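Local coordinates for glutathione S-transferase (Pseudomonas protegens, PDB 4IKH), which binds glutathione and probably acts as a glutathione transferase, joining the thiol of glutathione to electrophilic compounds, at residues 21-26 and 97-102; 75-80 and 86-91; 130-135 and 160-165; 190-195 and 205-210. All coordinates share one frame; numbering follows the deposited sequence.

Interaction 1 (21-26 and 97-102)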
# COMPACT_ATOMS: atom_id res chain seq x y z
N GLU A 21 -17.54 22.53 -9.22
CA GLU A 21 -18.51 21.45 -9.19
C GLU A 21 -17.83 20.14 -9.56
O GLU A 21 -18.38 19.06 -9.35
CB GLU A 21 -19.65 21.74 -10.18
CG GLU A 21 -20.51 22.93 -9.79
CD GLU A 21 -21.67 22.54 -8.90
OE1 GLU A 21 -22.29 21.48 -9.15
OE2 GLU A 21 -21.98 23.29 -7.95
N TRP A 22 -16.63 20.26 -10.12
CA TRP A 22 -15.85 19.10 -10.53
C TRP A 22 -14.84 18.70 -9.47
O TRP A 22 -14.46 19.51 -8.61
CB TRP A 22 -15.11 19.37 -11.84
CG TRP A 22 -16.00 19.58 -13.04
CD1 TRP A 22 -17.34 19.35 -13.13
CD2 TRP A 22 -15.59 20.07 -14.32
NE1 TRP A 22 -17.80 19.66 -14.39
CE2 TRP A 22 -16.74 20.11 -15.14
CE3 TRP A 22 -14.37 20.48 -14.86
CZ2 TRP A 22 -16.70 20.54 -16.47
CZ3 TRP A 22 -14.33 20.92 -16.18
CH2 TRP A 22 -15.49 20.94 -16.96
N ILE A 23 -14.41 17.45 -9.55
CA ILE A 23 -13.34 16.91 -8.72
C ILE A 23 -12.07 17.76 -8.84
O ILE A 23 -11.59 18.01 -9.96
CB ILE A 23 -13.04 15.46 -9.13
CG1 ILE A 23 -14.25 14.57 -8.82
CG2 ILE A 23 -11.78 14.94 -8.46
CD1 ILE A 23 -14.14 13.16 -9.38
N GLN A 24 -11.54 18.20 -7.71
CA GLN A 24 -10.29 18.96 -7.69
C GLN A 24 -9.09 18.03 -7.53
O GLN A 24 -9.08 17.17 -6.65
CB GLN A 24 -10.29 19.98 -6.55
CG GLN A 24 -11.43 20.97 -6.61
CD GLN A 24 -11.28 21.94 -7.76
OE1 GLN A 24 -10.32 22.71 -7.82
NE2 GLN A 24 -12.23 21.91 -8.70
N LEU A 25 -8.09 18.21 -8.39
CA LEU A 25 -6.91 17.36 -8.35
C LEU A 25 -5.67 18.16 -8.00
O LEU A 25 -5.27 19.07 -8.73
CB LEU A 25 -6.71 16.64 -9.69
CG LEU A 25 -5.44 15.80 -9.86
CD1 LEU A 25 -5.36 14.71 -8.80
CD2 LEU A 25 -5.36 15.20 -11.25
N TYR A 26 -5.07 17.81 -6.87
CA TYR A 26 -3.82 18.42 -6.44
C TYR A 26 -2.71 17.40 -6.67
O TYR A 26 -2.61 16.39 -5.96
CB TYR A 26 -3.92 18.86 -4.98
CG TYR A 26 -5.22 19.57 -4.69
CD1 TYR A 26 -5.40 20.89 -5.07
CD2 TYR A 26 -6.27 18.91 -4.06
CE1 TYR A 26 -6.59 21.55 -4.82
CE2 TYR A 26 -7.47 19.56 -3.81
CZ TYR A 26 -7.62 20.88 -4.19
OH TYR A 26 -8.80 21.53 -3.94
N ILE A 97 -9.45 3.41 -5.79
CA ILE A 97 -10.57 2.59 -5.35
C ILE A 97 -11.83 3.44 -5.25
O ILE A 97 -12.92 3.02 -5.66
CB ILE A 97 -10.31 1.93 -3.98
CG1 ILE A 97 -9.27 0.82 -4.10
CG2 ILE A 97 -11.61 1.36 -3.40
CD1 ILE A 97 -8.94 0.16 -2.76
N TYR A 98 -11.68 4.65 -4.72
CA TYR A 98 -12.80 5.57 -4.61
C TYR A 98 -13.40 5.86 -5.98
O TYR A 98 -14.59 5.66 -6.19
CB TYR A 98 -12.37 6.88 -3.95
CG TYR A 98 -13.44 7.95 -4.01
CD1 TYR A 98 -14.64 7.81 -3.33
CD2 TYR A 98 -13.25 9.11 -4.77
CE1 TYR A 98 -15.62 8.79 -3.39
CE2 TYR A 98 -14.23 10.09 -4.84
CZ TYR A 98 -15.41 9.92 -4.14
OH TYR A 98 -16.38 10.89 -4.21
N LEU A 99 -12.56 6.33 -6.90
CA LEU A 99 -13.03 6.69 -8.24
C LEU A 99 -13.58 5.48 -8.99
O LEU A 99 -14.46 5.62 -9.84
CB LEU A 99 -11.91 7.36 -9.03
CG LEU A 99 -11.34 8.68 -8.50
CD1 LEU A 99 -10.12 9.05 -9.31
CD2 LEU A 99 -12.38 9.79 -8.55
N ALA A 100 -13.08 4.29 -8.67
CA ALA A 100 -13.59 3.06 -9.28
C ALA A 100 -15.02 2.79 -8.84
O ALA A 100 -15.89 2.51 -9.68
CB ALA A 100 -12.70 1.88 -8.94
N ASP A 101 -15.24 2.86 -7.53
CA ASP A 101 -16.56 2.68 -6.92
C ASP A 101 -17.56 3.69 -7.47
O ASP A 101 -18.68 3.34 -7.83
CB ASP A 101 -16.47 2.91 -5.41
CG ASP A 101 -16.00 1.68 -4.64
OD1 ASP A 101 -15.80 0.60 -5.24
OD2 ASP A 101 -15.84 1.80 -3.41
N LYS A 102 -17.13 4.94 -7.53
CA LYS A 102 -18.00 6.03 -7.96
C LYS A 102 -18.41 5.90 -9.44
O LYS A 102 -19.55 6.21 -9.80
CB LYS A 102 -17.31 7.37 -7.73
CG LYS A 102 -18.26 8.56 -7.77
CD LYS A 102 -17.50 9.88 -7.85
CE LYS A 102 -18.46 11.05 -7.64
NZ LYS A 102 -17.85 12.35 -8.01

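Interaction 2 (75-80 and 86-91). With GSH (glutathione), chain B.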
# COMPACT_ATOMS: atom_id res chain seq x y z
N ALA A 75 -3.63 14.17 -4.14
CA ALA A 75 -4.77 14.29 -3.25
C ALA A 75 -5.93 14.83 -4.08
O ALA A 75 -5.71 15.59 -5.03
CB ALA A 75 -4.46 15.24 -2.09
N ILE A 76 -7.15 14.43 -3.75
CA ILE A 76 -8.31 15.02 -4.41
C ILE A 76 -9.27 15.65 -3.42
O ILE A 76 -9.22 15.39 -2.21
CB ILE A 76 -9.10 14.01 -5.28
CG1 ILE A 76 -9.82 12.98 -4.41
CG2 ILE A 76 -8.20 13.36 -6.33
CD1 ILE A 76 -10.72 12.03 -5.20
N LEU A 77 -10.14 16.49 -3.95
CA LEU A 77 -11.24 17.06 -3.20
C LEU A 77 -12.44 17.01 -4.11
O LEU A 77 -12.52 17.74 -5.10
CB LEU A 77 -10.92 18.50 -2.79
CG LEU A 77 -12.06 19.33 -2.21
CD1 LEU A 77 -12.83 18.55 -1.16
CD2 LEU A 77 -11.51 20.61 -1.61
N ASP A 78 -13.36 16.10 -3.80
CA ASP A 78 -14.56 15.92 -4.59
C ASP A 78 -15.71 16.69 -3.95
O ASP A 78 -16.17 16.33 -2.87
CB ASP A 78 -14.90 14.43 -4.69
CG ASP A 78 -16.14 14.15 -5.52
OD1 ASP A 78 -16.59 15.06 -6.25
OD2 ASP A 78 -16.66 13.02 -5.46
N PRO A 79 -16.16 17.77 -4.61
CA PRO A 79 -17.22 18.63 -4.07
C PRO A 79 -18.49 17.82 -3.85
O PRO A 79 -19.23 18.05 -2.90
CB PRO A 79 -17.46 19.65 -5.19
CG PRO A 79 -16.23 19.62 -6.02
CD PRO A 79 -15.73 18.21 -5.95
N HIS A 80 -18.71 16.86 -4.73
CA HIS A 80 -19.88 16.01 -4.65
C HIS A 80 -19.50 14.56 -4.34
O HIS A 80 -19.66 13.67 -5.17
CB HIS A 80 -20.69 16.10 -5.94
CG HIS A 80 -21.12 17.49 -6.29
ND1 HIS A 80 -22.26 18.07 -5.78
CD2 HIS A 80 -20.56 18.42 -7.11
CE1 HIS A 80 -22.39 19.30 -6.27
NE2 HIS A 80 -21.37 19.53 -7.08
N PRO A 86 -18.78 17.30 0.51
CA PRO A 86 -17.43 17.33 -0.06
C PRO A 86 -16.54 16.29 0.61
O PRO A 86 -16.72 15.99 1.79
CB PRO A 86 -16.94 18.74 0.28
CG PRO A 86 -18.18 19.53 0.59
CD PRO A 86 -19.12 18.55 1.21
N LEU A 87 -15.59 15.74 -0.15
CA LEU A 87 -14.69 14.71 0.36
C LEU A 87 -13.26 14.96 -0.08
O LEU A 87 -12.98 15.14 -1.27
CB LEU A 87 -15.14 13.32 -0.11
CG LEU A 87 -14.23 12.15 0.25
CD1 LEU A 87 -14.11 12.02 1.76
CD2 LEU A 87 -14.71 10.84 -0.35
N ALA A 88 -12.35 14.97 0.89
CA ALA A 88 -10.93 15.05 0.61
C ALA A 88 -10.31 13.66 0.78
O ALA A 88 -10.72 12.91 1.67
CB ALA A 88 -10.25 16.05 1.53
N LEU A 89 -9.37 13.31 -0.09
CA LEU A 89 -8.64 12.06 0.03
C LEU A 89 -7.18 12.23 -0.39
O LEU A 89 -6.88 12.97 -1.33
CB LEU A 89 -9.28 10.97 -0.84
CG LEU A 89 -10.59 10.33 -0.40
CD1 LEU A 89 -11.06 9.35 -1.47
CD2 LEU A 89 -10.43 9.62 0.94
N PHE A 90 -6.27 11.55 0.32
CA PHE A 90 -4.91 11.39 -0.17
C PHE A 90 -4.63 9.90 -0.31
O PHE A 90 -5.51 9.08 -0.00
CB PHE A 90 -3.87 12.14 0.70
CG PHE A 90 -3.63 11.55 2.07
CD1 PHE A 90 -4.51 11.81 3.12
CD2 PHE A 90 -2.49 10.79 2.33
CE1 PHE A 90 -4.28 11.30 4.39
CE2 PHE A 90 -2.26 10.27 3.60
CZ PHE A 90 -3.15 10.53 4.63
N GLU A 91 -3.43 9.56 -0.78
CA GLU A 91 -3.05 8.19 -1.15
C GLU A 91 -3.64 7.78 -2.50
O GLU A 91 -4.86 7.69 -2.68
CB GLU A 91 -3.34 7.16 -0.04
CG GLU A 91 -2.51 7.37 1.24
CD GLU A 91 -1.04 7.04 1.05
OE1 GLU A 91 -0.71 6.17 0.19
OE2 GLU A 91 -0.21 7.64 1.76
N1 GSH B . 1.73 6.24 -0.90
CA1 GSH B . 1.57 7.53 -1.47
C1 GSH B . 0.59 7.49 -2.60
O11 GSH B . 0.49 6.44 -3.30
O12 GSH B . -0.14 8.49 -2.88
CB1 GSH B . 2.89 8.00 -2.00
CG1 GSH B . 2.70 9.42 -2.55
CD1 GSH B . 4.04 10.03 -2.90
OE1 GSH B . 5.07 9.45 -2.66
N2 GSH B . 4.08 11.34 -3.54
CA2 GSH B . 5.33 11.93 -3.87
C2 GSH B . 5.36 13.26 -3.14
O2 GSH B . 4.32 13.91 -3.04
CB2 GSH B . 5.43 12.19 -5.35
SG2 GSH B . 5.27 10.69 -6.30
N3 GSH B . 6.58 13.78 -2.55
CA3 GSH B . 6.55 15.06 -1.87
C3 GSH B . 7.37 14.98 -0.62
O31 GSH B . 7.62 13.86 -0.10
O32 GSH B . 7.79 16.04 -0.09

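Interaction 3 (130-135 and 160-165). With GSH (glutathione), chain D.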
# COMPACT_ATOMS: atom_id res chain seq x y z
N PRO A 130 7.18 1.90 -3.30
CA PRO A 130 8.21 2.27 -2.31
C PRO A 130 9.61 1.81 -2.70
O PRO A 130 10.59 2.52 -2.45
CB PRO A 130 7.77 1.53 -1.04
CG PRO A 130 6.29 1.39 -1.18
CD PRO A 130 6.09 1.12 -2.68
N MSE A 131 9.71 0.62 -3.29
CA MSE A 131 11.02 0.10 -3.63
C MSE A 131 11.63 0.76 -4.87
O MSE A 131 12.83 1.05 -4.87
CB MSE A 131 11.00 -1.43 -3.75
CG MSE A 131 10.60 -2.13 -2.44
SE MSE A 131 11.88 -1.86 -0.98
CE MSE A 131 10.92 -0.49 0.05
N PHE A 132 10.83 1.02 -5.91
CA PHE A 132 11.35 1.74 -7.07
C PHE A 132 11.76 3.15 -6.62
O PHE A 132 12.73 3.72 -7.12
CB PHE A 132 10.32 1.84 -8.21
CG PHE A 132 10.06 0.54 -8.95
CD1 PHE A 132 10.56 -0.67 -8.49
CD2 PHE A 132 9.30 0.54 -10.12
CE1 PHE A 132 10.30 -1.86 -9.16
CE2 PHE A 132 9.04 -0.65 -10.81
CZ PHE A 132 9.55 -1.85 -10.33
N GLY A 133 11.01 3.72 -5.68
CA GLY A 133 11.34 5.02 -5.13
C GLY A 133 12.72 5.05 -4.51
O GLY A 133 13.45 6.04 -4.63
N GLN A 134 13.10 3.96 -3.84
CA GLN A 134 14.43 3.88 -3.26
C GLN A 134 15.51 3.78 -4.36
O GLN A 134 16.62 4.31 -4.20
CB GLN A 134 14.54 2.71 -2.28
CG GLN A 134 13.55 2.78 -1.11
CD GLN A 134 13.23 4.20 -0.70
OE1 GLN A 134 12.12 4.69 -0.94
NE2 GLN A 134 14.20 4.89 -0.11
N VAL A 135 15.20 3.10 -5.46
CA VAL A 135 16.16 3.03 -6.57
C VAL A 135 16.42 4.44 -7.10
O VAL A 135 17.56 4.81 -7.40
CB VAL A 135 15.67 2.13 -7.73
CG1 VAL A 135 16.64 2.18 -8.88
CG2 VAL A 135 15.51 0.70 -7.28
N LYS A 160 14.36 -5.86 -9.15
CA LYS A 160 14.45 -7.05 -10.01
C LYS A 160 13.50 -8.15 -9.55
O LYS A 160 12.82 -8.76 -10.36
CB LYS A 160 15.86 -7.61 -10.01
CG LYS A 160 16.87 -6.86 -10.87
CD LYS A 160 18.17 -7.63 -10.89
CE LYS A 160 19.29 -6.84 -11.52
NZ LYS A 160 20.56 -7.63 -11.52
N ARG A 161 13.47 -8.42 -8.25
CA ARG A 161 12.60 -9.46 -7.69
C ARG A 161 11.13 -9.14 -7.93
O ARG A 161 10.36 -10.02 -8.34
CB ARG A 161 12.86 -9.65 -6.19
CG ARG A 161 12.18 -10.88 -5.57
CD ARG A 161 12.11 -10.75 -4.04
NE ARG A 161 11.27 -9.61 -3.65
CZ ARG A 161 9.94 -9.64 -3.61
NH1 ARG A 161 9.31 -10.76 -3.94
NH2 ARG A 161 9.25 -8.57 -3.26
N LEU A 162 10.74 -7.89 -7.70
CA LEU A 162 9.35 -7.47 -7.94
C LEU A 162 8.98 -7.58 -9.43
O LEU A 162 7.89 -8.04 -9.77
CB LEU A 162 9.13 -6.04 -7.45
CG LEU A 162 9.15 -5.80 -5.94
CD1 LEU A 162 9.59 -4.39 -5.63
CD2 LEU A 162 7.77 -6.07 -5.37
N LEU A 163 9.88 -7.13 -10.31
CA LEU A 163 9.64 -7.18 -11.76
C LEU A 163 9.45 -8.61 -12.23
O LEU A 163 8.60 -8.88 -13.08
CB LEU A 163 10.80 -6.51 -12.51
CG LEU A 163 10.81 -4.98 -12.49
CD1 LEU A 163 12.16 -4.43 -12.92
CD2 LEU A 163 9.69 -4.41 -13.35
N GLY A 164 10.24 -9.53 -11.67
CA GLY A 164 10.14 -10.94 -12.02
C GLY A 164 8.85 -11.56 -11.53
O GLY A 164 8.30 -12.45 -12.17
N VAL A 165 8.36 -11.09 -10.38
CA VAL A 165 7.09 -11.59 -9.87
C VAL A 165 6.01 -11.17 -10.85
O VAL A 165 5.15 -11.97 -11.26
CB VAL A 165 6.78 -11.02 -8.47
CG1 VAL A 165 5.31 -11.22 -8.13
CG2 VAL A 165 7.66 -11.67 -7.42
N1 GSH D . 12.05 13.53 -0.83
CA1 GSH D . 11.47 12.35 -0.31
C1 GSH D . 12.43 11.21 -0.39
O11 GSH D . 13.67 11.43 -0.51
O12 GSH D . 12.00 10.01 -0.34
CB1 GSH D . 10.25 12.04 -1.11
CG1 GSH D . 10.58 11.85 -2.59
CD1 GSH D . 9.40 11.10 -3.17
OE1 GSH D . 8.30 11.34 -2.72
N2 GSH D . 9.57 10.08 -4.21
CA2 GSH D . 8.42 9.38 -4.71
C2 GSH D . 8.34 8.00 -4.06
O2 GSH D . 9.38 7.37 -3.82
CB2 GSH D . 8.52 9.21 -6.19
SG2 GSH D . 8.47 10.78 -7.01
N3 GSH D . 7.07 7.40 -3.69
CA3 GSH D . 7.08 6.07 -3.06
C3 GSH D . 5.76 5.35 -3.21
O31 GSH D . 4.95 5.66 -4.11
O32 GSH D . 5.46 4.43 -2.42

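Interaction 4 (190-195 and 205-210). With GSH (glutathione), chain D.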
# COMPACT_ATOMS: atom_id res chain seq x y z
N PRO A 190 2.67 3.24 -14.48
CA PRO A 190 3.36 4.54 -14.40
C PRO A 190 4.68 4.44 -13.63
O PRO A 190 5.60 5.22 -13.90
CB PRO A 190 2.38 5.39 -13.60
CG PRO A 190 1.05 4.84 -13.96
CD PRO A 190 1.28 3.35 -14.03
N TRP A 191 4.76 3.51 -12.68
CA TRP A 191 6.00 3.31 -11.93
C TRP A 191 7.08 2.58 -12.73
O TRP A 191 8.26 2.91 -12.64
CB TRP A 191 5.73 2.57 -10.62
CG TRP A 191 5.56 3.50 -9.44
CD1 TRP A 191 4.40 3.82 -8.80
CD2 TRP A 191 6.60 4.25 -8.80
NE1 TRP A 191 4.66 4.72 -7.78
CE2 TRP A 191 6.00 4.99 -7.76
CE3 TRP A 191 7.98 4.36 -9.00
CZ2 TRP A 191 6.73 5.84 -6.92
CZ3 TRP A 191 8.71 5.20 -8.17
CH2 TRP A 191 8.08 5.92 -7.14
N ILE A 192 6.68 1.58 -13.51
CA ILE A 192 7.63 0.87 -14.36
C ILE A 192 8.17 1.84 -15.39
O ILE A 192 9.38 1.89 -15.63
CB ILE A 192 6.99 -0.37 -15.00
CG1 ILE A 192 6.53 -1.32 -13.88
CG2 ILE A 192 8.00 -1.08 -15.90
CD1 ILE A 192 5.51 -2.31 -14.34
N ARG A 193 7.28 2.64 -15.97
CA ARG A 193 7.69 3.71 -16.88
C ARG A 193 8.71 4.66 -16.24
O ARG A 193 9.70 5.03 -16.84
CB ARG A 193 6.46 4.51 -17.31
CG ARG A 193 6.77 5.74 -18.16
CD ARG A 193 5.49 6.41 -18.62
NE ARG A 193 5.75 7.59 -19.44
CZ ARG A 193 5.90 8.81 -18.96
NH1 ARG A 193 5.83 9.03 -17.65
NH2 ARG A 193 6.13 9.83 -19.78
N ASN A 194 8.46 5.05 -15.00
CA ASN A 194 9.31 6.03 -14.36
C ASN A 194 10.68 5.42 -14.02
O ASN A 194 11.70 6.09 -14.15
CB ASN A 194 8.62 6.58 -13.11
CG ASN A 194 9.44 7.65 -12.41
OD1 ASN A 194 9.50 8.80 -12.85
ND2 ASN A 194 10.05 7.28 -11.30
N LEU A 195 10.69 4.16 -13.60
CA LEU A 195 11.94 3.48 -13.26
C LEU A 195 12.92 3.50 -14.43
O LEU A 195 14.12 3.78 -14.26
CB LEU A 195 11.66 2.03 -12.85
CG LEU A 195 12.86 1.20 -12.37
CD1 LEU A 195 13.35 1.73 -11.02
CD2 LEU A 195 12.50 -0.27 -12.26
N VAL A 205 18.32 -2.51 -13.72
CA VAL A 205 17.49 -3.65 -13.33
C VAL A 205 17.36 -4.68 -14.45
O VAL A 205 16.70 -5.71 -14.27
CB VAL A 205 16.07 -3.22 -12.93
CG1 VAL A 205 16.09 -2.16 -11.79
CG2 VAL A 205 15.31 -2.72 -14.16
N GLY A 206 17.97 -4.42 -15.60
CA GLY A 206 17.87 -5.32 -16.74
C GLY A 206 16.43 -5.49 -17.20
O GLY A 206 15.89 -6.60 -17.19
N ILE A 207 15.80 -4.39 -17.60
CA ILE A 207 14.38 -4.40 -17.96
C ILE A 207 14.06 -5.27 -19.19
O ILE A 207 12.96 -5.83 -19.27
CB ILE A 207 13.86 -2.96 -18.17
CG1 ILE A 207 12.34 -2.95 -18.34
CG2 ILE A 207 14.56 -2.28 -19.36
CD1 ILE A 207 11.56 -3.09 -17.00
N ASP A 208 15.00 -5.41 -20.13
CA ASP A 208 14.75 -6.27 -21.29
C ASP A 208 14.52 -7.74 -20.89
O ASP A 208 13.96 -8.51 -21.66
CB ASP A 208 15.86 -6.13 -22.36
CG ASP A 208 15.91 -4.74 -23.01
OD1 ASP A 208 14.90 -4.00 -22.94
OD2 ASP A 208 16.96 -4.37 -23.59
N ASN A 209 14.94 -8.12 -19.69
CA ASN A 209 14.73 -9.48 -19.19
C ASN A 209 13.31 -9.75 -18.73
O ASN A 209 13.01 -10.84 -18.25
CB ASN A 209 15.68 -9.78 -18.03
CG ASN A 209 17.13 -9.71 -18.43
OD1 ASN A 209 17.50 -10.14 -19.52
ND2 ASN A 209 17.97 -9.18 -17.54
N PHE A 210 12.43 -8.76 -18.84
CA PHE A 210 11.06 -8.92 -18.40
C PHE A 210 10.15 -8.54 -19.53
O PHE A 210 9.46 -7.52 -19.47
CB PHE A 210 10.79 -8.07 -17.14
CG PHE A 210 11.77 -8.32 -16.04
CD1 PHE A 210 11.69 -9.48 -15.28
CD2 PHE A 210 12.78 -7.41 -15.78
CE1 PHE A 210 12.61 -9.73 -14.28
CE2 PHE A 210 13.70 -7.65 -14.78
CZ PHE A 210 13.62 -8.81 -14.02
N1 GSH D . 12.05 13.53 -0.83
CA1 GSH D . 11.47 12.35 -0.31
C1 GSH D . 12.43 11.21 -0.39
O11 GSH D . 13.67 11.43 -0.51
O12 GSH D . 12.00 10.01 -0.34
CB1 GSH D . 10.25 12.04 -1.11
CG1 GSH D . 10.58 11.85 -2.59
CD1 GSH D . 9.40 11.10 -3.17
OE1 GSH D . 8.30 11.34 -2.72
N2 GSH D . 9.57 10.08 -4.21
CA2 GSH D . 8.42 9.38 -4.71
C2 GSH D . 8.34 8.00 -4.06
O2 GSH D . 9.38 7.37 -3.82
CB2 GSH D . 8.52 9.21 -6.19
SG2 GSH D . 8.47 10.78 -7.01
N3 GSH D . 7.07 7.40 -3.69
CA3 GSH D . 7.08 6.07 -3.06
C3 GSH D . 5.76 5.35 -3.21
O31 GSH D . 4.95 5.66 -4.11
O32 GSH D . 5.46 4.43 -2.42

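Interaction 1 (21-26 and 97-102)
Ile23 touches Leu99 and Lys102 with one atom, the methyl CD1 at the end of its longer branch. CG1 lies anti to the carbonyl carbon (chi1 -66°), and the extended chi2 carries CD1 out toward the helix. Ile23 CD1 meets Leu99 CD2 at 3.9 Å, and the two side chains cross obliquely. This is plain apolar packing, and both residues are buried. Leu99 also touches Met39 and Leu40 of helix 31-43, which runs beside helix 92-103. The contact lies in the layer between the sheet and the helices of the thioredoxin-like N-terminal domain. Here the start of strand 23-27 meets the later turns of helix 92-103. The backbones stay well apart, with the CA of Ile23 and the CA of Leu99 10.2 Å from each other. Lys102 sits at the exposed border of the patch. Its CG is anti to the backbone N (chi1 -163°), and the extended chain beyond carries the ammonium group back to the strand. Lys102 NZ and Ile23 CD1 meet tip to tip at 4.0 Å. This approach does nothing for the charge, whose partner is Asp78 OD2, in a salt bridge. Asp78 belongs to strand 75-78, next to strand 23-27 in the sheet.

Interaction 2 (75-80 and 86-91)
Ile76 turns CG1 between its backbone N and carbonyl carbon (chi1 69°), which brings CG1 to 4.1 Å from Leu89 CB. Leu89 sends its own branch anti to the carbonyl carbon (chi1 -74°), and the two side chains lie side by side, pointing the same way. They sit on neighbouring strands of the beta hairpin 75-78 and 87-90, at one border of the sheet in the thioredoxin-like domain. Ile76 pairs with Leu89, and Asp78 with Leu87, as antiparallel hydrogen-bonded pairs. Ile76 N gives to Leu89 O at 2.8 Å, and Leu89 N returns a bond to Ile76 O. Asp78 N to Leu87 O is 2.7 Å, again with a bond in return. These four residues share the face packed by Tyr98 of helix 92-103. The other face carries Leu77 and Ala88. Leu77 CD1 reaches back over the neighbouring strand, 3.4 Å from Leu87 O. Beyond the hairpin Glu91 takes the N-cap position of the next helix and belongs to the glutathione pocket. Its chain bends at chi2 (-70°), and OE1 accepts a hydrogen bond from glutathione N1 at 2.7 Å. An alanine here would probably leave the glutamyl amino group of glutathione without its carboxylate mate. Ser92, Gln59, Lys72 and Ile73 also bond this ligand. Glu91 OE2 stays 3.6 Å from glutathione N1.

Interaction 3 (130-135 and 160-165)
The helical segments around Met131 and Leu162 run in broadly opposite directions, at 138° to each other, with their axes 11.0 Å apart. They belong to helices 111-140 and 150-170, part of the all-helical C-terminal domain of the glutathione transferase fold. At this separation only side chains bridge the gap. Leu162 points at the other helix and does most of its touching with one methyl. Leu162 CD1 lies 3.8 Å from CB of Met131, which is present as selenomethionine. The two side chains cross at about a right angle. Met131 has CG anti to the carbonyl carbon (chi1 -61°) and bends again at chi2 and chi3. The contact therefore uses the root of the side chain, while the selenium end leads away from Leu162. Phe132 leaves its helix beside the contact, but its ring extends into it. Phe132 CE1 is 4.4 Å from Leu162 CD1, and the next ring atom, Phe132 CZ, is 4.0 Å from Leu163 CD2. Two leucines of successive positions thus meet one end of a single ring, both at an oblique angle. Trp191, Ile192 and Leu195 of helix 183-196 also pack on Phe132, which makes it a shared core residue of three helices. The other side of segment 130-135 lines a glutathione site. Pro130 N lies 3.2 Å from O32 of the glycyl carboxylate, but has no hydrogen to give. Gly133 has no side chain, which lets its backbone lie close to the ligand: Gly133 CA stands 3.3 Å from the cysteinyl carbonyl O2 of glutathione.

Interaction 4 (190-195 and 205-210)
The indole of Trp191 and the ring of Phe210 lie at the two ends of this contact, while Leu195 and Val205 meet between them. At the edge of the Trp191 ring, in its plane, lies the cysteinyl carbonyl carbon C2 of glutathione, 3.7 Å from Trp191 CH2. The carboxylate atom O31 of glutathione comes in obliquely, 3.3 Å from Trp191 CZ2. Phe210 meets Val205 O at its ring edge, also in plane. Trp191 NE1 is hydrogen-bonded to Asn32 OD1, and Asn32 ND2 bonds the same glutathione, which makes the tryptophan a second-shell support as well as a wall. With an alanine in its place, Asn32 would probably lose the donor that fixes its amide, and a gap would open beside the ligand. Away from the ligand, helix 183-196 faces the loop before helix 211-220 in the C-terminal domain. The Leu195 branch swings opposite the backbone N (chi1 -176°) and reaches Val205 tip to tip. Leu195 CD2 lies 4.1 Å from Val205 CG1, and Val205 CG2 is almost as near. One turn back, Ile192 CG2 meets Ile207 CD1 at 4.2 Å. Gly206, between the two loop residues, has positive phi, which favours glycine. All four touching residues are buried and aliphatic. The helix-loop join therefore rests on methyl packing without directional bonds, whereas on the ligand side Trp191 packs against glutathione and uses its N-H for Asn32.

Interactions 1 and 2 belong to the N-terminal domain and touch each other, with Tyr98 OH and Lys102 NZ both meeting Asp78. Interactions 3 and 4 lie across the chain's centre in the helical domain and share the Phe132–Trp191 packing. All four are buried contacts, though Lys102 and Pro86 bring exposed borders to the first two. Only interaction 2 is held by hydrogen bonds between backbones, as befits adjacent strands; the other three rest mainly on apolar side chains between a helix and a strand, helix or loop. Interactions 1, 2 and 3 also touch the second subunit. Interaction 2 reaches one glutathione, while interactions 3 and 4 reach another.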